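Hypothetical protein Rv2827c (Mycobacterium tuberculosis, PDB 1ZEL) is of unknown function but probably binds DNA through a winged-helix domain and carries a region related to AbiEi antitoxins. Local coordinates at residues A[185-190]-A[208-213]. Numbering follows the deposited sequence.
Sequences ALLVQI and DDLVAD. With NA (sodium ion), chain C.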
loop_
_atom_site.group_PDB
_atom_site.type_symbol
_atom_site.label_atom_id
_atom_site.label_comp_id
_atom_site.label_asym_id
_atom_site.label_seq_id
_atom_site.Cartn_x
_atom_site.Cartn_y
_atom_site.Cartn_z
ATOM N N ALA A 185 12.747 -0.275 0.595
ATOM C CA ALA A 185 11.919 -1.295 1.238
ATOM C C ALA A 185 11.081 -2.028 0.202
ATOM O O ALA A 185 10.856 -3.234 0.319
ATOM C CB ALA A 185 11.064 -0.699 2.354
ATOM N N LEU A 186 10.648 -1.305 -0.829
ATOM C CA LEU A 186 9.940 -1.936 -1.931
ATOM C C LEU A 186 10.824 -2.974 -2.618
ATOM O O LEU A 186 10.401 -4.114 -2.822
ATOM C CB LEU A 186 9.491 -0.892 -2.949
ATOM C CG LEU A 186 8.919 -1.466 -4.244
ATOM C CD1 LEU A 186 7.611 -2.265 -4.025
ATOM C CD2 LEU A 186 8.730 -0.327 -5.180
ATOM N N LEU A 187 12.058 -2.595 -2.935
ATOM C CA LEU A 187 12.933 -3.488 -3.671
ATOM C C LEU A 187 13.208 -4.713 -2.801
ATOM O O LEU A 187 13.191 -5.857 -3.283
ATOM C CB LEU A 187 14.242 -2.788 -4.048
ATOM C CG LEU A 187 15.167 -3.502 -5.037
ATOM C CD1 LEU A 187 15.959 -2.481 -5.877
ATOM C CD2 LEU A 187 16.124 -4.461 -4.260
ATOM N N VAL A 188 13.486 -4.489 -1.522
ATOM C CA VAL A 188 13.759 -5.629 -0.638
ATOM C C VAL A 188 12.522 -6.523 -0.500
ATOM O O VAL A 188 12.635 -7.746 -0.460
ATOM C CB VAL A 188 14.305 -5.195 0.718
ATOM C CG1 VAL A 188 14.411 -6.398 1.649
ATOM C CG2 VAL A 188 15.701 -4.537 0.511
ATOM N N GLN A 189 11.348 -5.914 -0.469
ATOM C CA GLN A 189 10.116 -6.687 -0.361
ATOM C C GLN A 189 9.987 -7.635 -1.541
ATOM O O GLN A 189 9.761 -8.832 -1.374
ATOM C CB GLN A 189 8.891 -5.768 -0.335
ATOM C CG GLN A 189 7.577 -6.565 -0.237
ATOM C CD GLN A 189 6.388 -5.804 -0.754
ATOM O OE1 GLN A 189 6.315 -4.594 -0.618
ATOM N NE2 GLN A 189 5.431 -6.517 -1.341
ATOM N N ILE A 190 10.118 -7.091 -2.747
ATOM C CA ILE A 190 9.843 -7.899 -3.926
ATOM C C ILE A 190 10.992 -8.906 -4.217
ATOM O O ILE A 190 10.767 -9.940 -4.846
ATOM C CB ILE A 190 9.526 -6.981 -5.118
ATOM C CG1 ILE A 190 10.760 -6.190 -5.531
ATOM C CG2 ILE A 190 8.439 -5.956 -4.713
ATOM C CD1 ILE A 190 10.531 -5.345 -6.804
ATOM N N ASP A 208 15.359 0.462 -13.929
ATOM C CA ASP A 208 16.446 1.463 -13.905
ATOM C C ASP A 208 16.067 2.651 -12.991
ATOM O O ASP A 208 16.871 3.116 -12.140
ATOM C CB ASP A 208 16.779 1.954 -15.319
ATOM C CG ASP A 208 15.542 2.420 -16.123
ATOM O OD1 ASP A 208 14.368 2.391 -15.663
ATOM O OD2 ASP A 208 15.756 2.820 -17.275
ATOM N N ASP A 209 14.813 3.082 -13.142
ATOM C CA ASP A 209 14.251 4.189 -12.379
ATOM C C ASP A 209 14.274 3.847 -10.883
ATOM O O ASP A 209 14.702 4.654 -10.065
ATOM C CB ASP A 209 12.816 4.456 -12.863
ATOM C CG ASP A 209 12.265 5.820 -12.427
ATOM O OD1 ASP A 209 12.931 6.556 -11.655
ATOM O OD2 ASP A 209 11.155 6.162 -12.888
ATOM N N LEU A 210 13.818 2.649 -10.528
ATOM C CA LEU A 210 13.796 2.220 -9.118
ATOM C C LEU A 210 15.195 2.186 -8.498
ATOM O O LEU A 210 15.458 2.764 -7.422
ATOM C CB LEU A 210 13.124 0.842 -9.027
ATOM C CG LEU A 210 13.250 0.019 -7.738
ATOM C CD1 LEU A 210 12.653 0.701 -6.545
ATOM C CD2 LEU A 210 12.579 -1.338 -7.927
ATOM N N VAL A 211 16.104 1.543 -9.215
ATOM C CA VAL A 211 17.454 1.277 -8.734
ATOM C C VAL A 211 18.230 2.576 -8.516
ATOM O O VAL A 211 18.947 2.706 -7.530
ATOM C CB VAL A 211 18.182 0.329 -9.723
ATOM C CG1 VAL A 211 19.690 0.335 -9.484
ATOM C CG2 VAL A 211 17.625 -1.086 -9.588
ATOM N N ALA A 212 18.084 3.531 -9.430
ATOM C CA ALA A 212 18.657 4.864 -9.250
ATOM C C ALA A 212 18.185 5.585 -7.967
ATOM O O ALA A 212 18.869 6.486 -7.480
ATOM C CB ALA A 212 18.377 5.739 -10.484
ATOM N N ASP A 213 17.043 5.185 -7.420
ATOM C CA ASP A 213 16.475 5.835 -6.224
ATOM C C ASP A 213 16.818 5.152 -4.917
ATOM O O ASP A 213 16.357 5.609 -3.872
ATOM C CB ASP A 213 14.938 5.936 -6.307
ATOM C CG ASP A 213 14.478 6.753 -7.501
ATOM O OD1 ASP A 213 15.288 7.529 -8.030
ATOM O OD2 ASP A 213 13.327 6.604 -7.957
HETATM NA NA NA C . 14.410 7.190 -10.086
#
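L210 is the side chain that bridges to L186 and L187. From its root outward, L210 first sends CB toward helix 183-192, still too far away to touch it, and with CG anti to the backbone N (chi1 166°) the branch point is carried to the neighbouring helix. CG itself lies 4.1 Å from CD1 of L187. There the two methyls part: CD1 reaches CD2 of L186 at 4.3 Å, while CD2 meets CD1 of L187, also at 4.1 Å. L210 thus forks over two consecutive leucines, its chain slanting across that of L187. The same L187 CD1 also lies 4.3 Å from CG2 of V211, so this one methyl rests against two successive residues. No hydrogen bond crosses the interface; it is loose apolar packing, in which the axes of the two short helical segments come no closer than 10.9 Å and their N-to-C directions differ by 119°.

A different face of 208-213 holds the sodium ion. D209 grips it twice, through its backbone O and, at 2.2 Å, through its side-chain OD1. D213, one turn later, closes on it with both carboxylate oxygens, OD1 at 2.3 Å and OD2 slightly farther. R167 belongs to the same site, and Y115 hydrogen-bonds D213 OD2 while also touching L210.

Around the leucines, helix 228-240 packs against both helices, A234 and L237 touching L187 and L238 touching V211. Helix 216-223 packs on A185 and V188, another part of helix 183-192. The leucine contact is buried among these helices, in the AbiEi-related region.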